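Local coordinates for protein possible TctC subunit of the Tripartite Tricarboxylate Transport(TTT) Family (Rhodopseudomonas palustris, PDB 6HKE) that binds malate with high affinity in the periplasm, probably as the substrate-capturing subunit of a tripartite tricarboxylate transporter for C4-dicarboxylates, at residues G56-H68 and F91-T103. The protein carries 2 engineered substitutions. Residues are numbered along the deposited sequence; the frame is centred on the assembly and turned at random.
Sequences GAGGTLAATRVAH and FPKLAYRPDKDFT
Ala57 meets Phe91 through its carbonyl oxygen, which lies 3.4 Å from CE2, oblique to the ring, while the backbone of Gly58 comes to the edge of the same ring near its plane. The side chains of Thr60 and Phe91 approach from opposite directions: with OG1 between the backbone N and the carbonyl carbon (chi1 66°), it lies obliquely to the ring, 3.8 Å from Phe91 CZ, and CG2 is left to touch Leu94 CD1 at 3.7 Å and Tyr96 OH. The example illustrates how a short helix can be held to a loop without one direct hydrogen bond between them. Here helix 61-67, which joins two parallel strands of a type II periplasmic binding protein in alpha/beta fashion, is covered by the loop running from helix 82-90 into strand 102-118; Gly58, in the loop preceding the helix, is about 9 Å from bound malate (nearest atoms). Ala63 places CB obliquely against the Tyr96 ring, 3.5 Å from CE2, and its carbonyl oxygen meets the edge of Phe102, 3.2 Å from CZ. Leu94 CG lies over the centre of one face of the tyrosine, Phe102 CZ toward the rim of the other, and OH bonds to Thr83 O. Were Tyr96 cut back to an alanine, a gap would probably open between Leu94 and Phe102, and Thr83 O would lose this donor. The Thr64 side chain crosses that of Tyr96 at about a right angle, its OG1 in plane at the ring edge, 3.4 Å from Tyr96 CD2, and hydrogen-bonded to Thr60 O; CG2, anti to the backbone N, rests on Ala95 CB. Ala67 sets CB 4.0 Å from Phe102 CZ, and a water donates to both Ala67 O and Asp101 O; Arg97 grips the Asp101 carboxylate side-on through NE and NH2.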
# COMPACT_ATOMS: atom_id res chain seq x y z
N GLY A 56 13.43 -0.21 6.51
CA GLY A 56 13.69 -0.54 7.92
C GLY A 56 12.44 -0.40 8.76
O GLY A 56 11.54 0.36 8.36
N ALA A 57 12.42 -1.13 9.87
CA ALA A 57 11.47 -0.97 10.98
C ALA A 57 10.08 -1.30 10.42
O ALA A 57 9.15 -0.51 10.64
CB ALA A 57 11.57 0.42 11.56
N GLY A 58 10.03 -2.39 9.66
CA GLY A 58 8.84 -2.89 8.94
C GLY A 58 8.08 -1.79 8.22
O GLY A 58 6.84 -1.81 8.26
N GLY A 59 8.78 -0.90 7.54
CA GLY A 59 8.15 0.08 6.64
C GLY A 59 7.87 1.40 7.34
O GLY A 59 7.27 2.27 6.68
N THR A 60 8.30 1.56 8.60
CA THR A 60 7.99 2.75 9.44
C THR A 60 9.19 3.65 9.67
O THR A 60 8.93 4.78 10.09
CB THR A 60 7.40 2.35 10.79
OG1 THR A 60 8.41 1.66 11.52
CG2 THR A 60 6.16 1.49 10.63
N LEU A 61 10.43 3.18 9.45
CA LEU A 61 11.66 3.99 9.59
C LEU A 61 11.58 5.24 8.71
O LEU A 61 11.93 6.30 9.21
CB LEU A 61 12.90 3.18 9.23
CG LEU A 61 14.20 4.00 9.21
CD1 LEU A 61 14.59 4.44 10.61
CD2 LEU A 61 15.34 3.21 8.59
N ALA A 62 11.17 5.12 7.44
CA ALA A 62 11.10 6.27 6.51
C ALA A 62 10.24 7.36 7.14
O ALA A 62 10.70 8.51 7.19
CB ALA A 62 10.54 5.87 5.18
N ALA A 63 9.03 6.99 7.59
CA ALA A 63 8.02 7.91 8.15
C ALA A 63 8.57 8.51 9.45
O ALA A 63 8.32 9.69 9.72
CB ALA A 63 6.71 7.19 8.37
N THR A 64 9.31 7.73 10.23
CA THR A 64 9.94 8.22 11.48
C THR A 64 10.97 9.30 11.13
O THR A 64 10.94 10.37 11.77
CB THR A 64 10.55 7.07 12.29
OG1 THR A 64 9.49 6.14 12.51
CG2 THR A 64 11.15 7.53 13.60
N ARG A 65 11.86 9.07 10.15
CA ARG A 65 12.89 10.06 9.76
C ARG A 65 12.19 11.30 9.18
O ARG A 65 12.61 12.41 9.52
CB ARG A 65 13.93 9.48 8.79
CG ARG A 65 15.02 8.68 9.50
CD ARG A 65 16.33 8.55 8.71
NE ARG A 65 17.19 7.53 9.29
CZ ARG A 65 17.99 6.70 8.61
NH1 ARG A 65 18.71 5.80 9.26
NH2 ARG A 65 18.04 6.74 7.29
N VAL A 66 11.13 11.13 8.39
CA VAL A 66 10.46 12.31 7.77
C VAL A 66 9.61 13.05 8.81
O VAL A 66 9.48 14.27 8.70
CB VAL A 66 9.69 11.93 6.49
CG1 VAL A 66 8.85 13.09 5.98
CG2 VAL A 66 10.67 11.48 5.42
N ALA A 67 9.10 12.38 9.84
CA ALA A 67 8.46 13.06 10.99
C ALA A 67 9.42 14.11 11.56
O ALA A 67 8.94 15.15 12.02
CB ALA A 67 8.06 12.04 12.03
N HIS A 68 10.73 13.85 11.46
CA HIS A 68 11.84 14.63 12.07
C HIS A 68 12.53 15.54 11.04
O HIS A 68 13.45 16.26 11.46
CB HIS A 68 12.84 13.66 12.73
CG HIS A 68 12.27 13.01 13.95
ND1 HIS A 68 12.07 11.65 14.04
CD2 HIS A 68 11.79 13.54 15.10
CE1 HIS A 68 11.52 11.36 15.21
NE2 HIS A 68 11.35 12.50 15.87
N PHE A 91 1.52 -2.30 15.29
CA PHE A 91 2.97 -2.07 15.50
C PHE A 91 3.20 -1.64 16.95
O PHE A 91 2.75 -0.58 17.38
CB PHE A 91 3.53 -1.03 14.51
CG PHE A 91 5.00 -1.15 14.23
CD1 PHE A 91 5.95 -0.77 15.17
CD2 PHE A 91 5.46 -1.62 13.00
CE1 PHE A 91 7.31 -0.87 14.91
CE2 PHE A 91 6.82 -1.72 12.74
CZ PHE A 91 7.74 -1.35 13.69
N PRO A 92 3.87 -2.49 17.75
CA PRO A 92 4.23 -2.12 19.12
C PRO A 92 5.24 -0.96 19.11
O PRO A 92 6.24 -1.07 18.41
CB PRO A 92 4.87 -3.39 19.71
CG PRO A 92 4.48 -4.51 18.76
CD PRO A 92 4.31 -3.85 17.40
N LYS A 93 4.96 0.09 19.89
CA LYS A 93 5.87 1.25 20.10
C LYS A 93 6.09 1.97 18.77
O LYS A 93 7.26 2.28 18.44
CB LYS A 93 7.22 0.78 20.67
CG LYS A 93 7.14 -0.13 21.89
CD LYS A 93 6.50 0.51 23.10
CE LYS A 93 7.24 0.19 24.38
NZ LYS A 93 7.07 -1.21 24.83
N LEU A 94 5.02 2.23 18.01
CA LEU A 94 5.13 3.02 16.76
C LEU A 94 5.67 4.40 17.12
O LEU A 94 5.16 4.99 18.08
CB LEU A 94 3.77 3.09 16.06
CG LEU A 94 3.81 3.75 14.68
CD1 LEU A 94 4.65 2.94 13.70
CD2 LEU A 94 2.40 3.96 14.14
N ALA A 95 6.68 4.89 16.39
CA ALA A 95 7.51 6.07 16.75
C ALA A 95 6.79 7.38 16.41
O ALA A 95 7.26 8.42 16.84
CB ALA A 95 8.86 6.00 16.07
N TYR A 96 5.67 7.34 15.70
CA TYR A 96 4.94 8.55 15.25
C TYR A 96 3.44 8.27 15.34
O TYR A 96 3.06 7.10 15.46
CB TYR A 96 5.34 8.93 13.82
CG TYR A 96 5.15 7.81 12.82
CD1 TYR A 96 3.91 7.53 12.27
CD2 TYR A 96 6.22 7.02 12.44
CE1 TYR A 96 3.73 6.50 11.37
CE2 TYR A 96 6.05 5.97 11.55
CZ TYR A 96 4.81 5.72 11.00
OH TYR A 96 4.65 4.68 10.12
N ARG A 97 2.66 9.34 15.31
CA ARG A 97 1.19 9.32 15.15
C ARG A 97 0.93 9.67 13.68
O ARG A 97 1.35 10.72 13.21
CB ARG A 97 0.58 10.30 16.16
CG ARG A 97 1.16 10.15 17.57
CD ARG A 97 0.93 11.34 18.48
NE ARG A 97 1.63 12.51 17.98
CZ ARG A 97 1.42 13.77 18.38
NH1 ARG A 97 0.52 14.03 19.31
NH2 ARG A 97 2.13 14.75 17.84
N PRO A 98 0.31 8.80 12.87
CA PRO A 98 0.12 9.13 11.46
C PRO A 98 -0.81 10.33 11.24
O PRO A 98 -0.65 10.96 10.22
CB PRO A 98 -0.49 7.86 10.85
CG PRO A 98 -0.15 6.77 11.83
CD PRO A 98 -0.13 7.44 13.20
N ASP A 99 -1.72 10.62 12.18
CA ASP A 99 -2.62 11.81 12.10
C ASP A 99 -1.86 13.08 12.48
O ASP A 99 -2.03 14.07 11.77
CB ASP A 99 -3.92 11.68 12.91
CG ASP A 99 -3.83 11.04 14.28
OD1 ASP A 99 -2.77 10.48 14.62
OD2 ASP A 99 -4.86 11.07 14.99
N LYS A 100 -1.03 13.05 13.52
CA LYS A 100 -0.58 14.29 14.20
C LYS A 100 0.90 14.60 13.93
O LYS A 100 1.30 15.75 14.19
CB LYS A 100 -0.86 14.16 15.69
CG LYS A 100 -2.34 14.24 16.04
CD LYS A 100 -2.61 13.95 17.51
CE LYS A 100 -3.99 14.40 17.94
NZ LYS A 100 -5.03 13.47 17.45
N ASP A 101 1.70 13.67 13.43
CA ASP A 101 3.15 13.92 13.19
C ASP A 101 3.39 14.22 11.71
O ASP A 101 4.57 14.28 11.31
CB ASP A 101 3.97 12.78 13.79
CG ASP A 101 4.01 12.84 15.30
OD1 ASP A 101 4.17 13.96 15.82
OD2 ASP A 101 3.88 11.79 15.95
N PHE A 102 2.32 14.45 10.94
CA PHE A 102 2.36 14.68 9.47
C PHE A 102 1.31 15.70 9.06
O PHE A 102 0.21 15.76 9.66
CB PHE A 102 2.16 13.39 8.68
CG PHE A 102 3.22 12.37 8.99
CD1 PHE A 102 4.46 12.45 8.40
CD2 PHE A 102 3.00 11.41 9.96
CE1 PHE A 102 5.46 11.54 8.74
CE2 PHE A 102 4.00 10.51 10.29
CZ PHE A 102 5.22 10.56 9.67
N THR A 103 1.68 16.49 8.06
CA THR A 103 0.75 17.32 7.28
C THR A 103 0.43 16.54 6.02
O THR A 103 1.29 16.39 5.14
CB THR A 103 1.32 18.73 7.05
OG1 THR A 103 1.50 19.25 8.36
CG2 THR A 103 0.40 19.61 6.24
O HOH W 1 6.54 15.91 11.77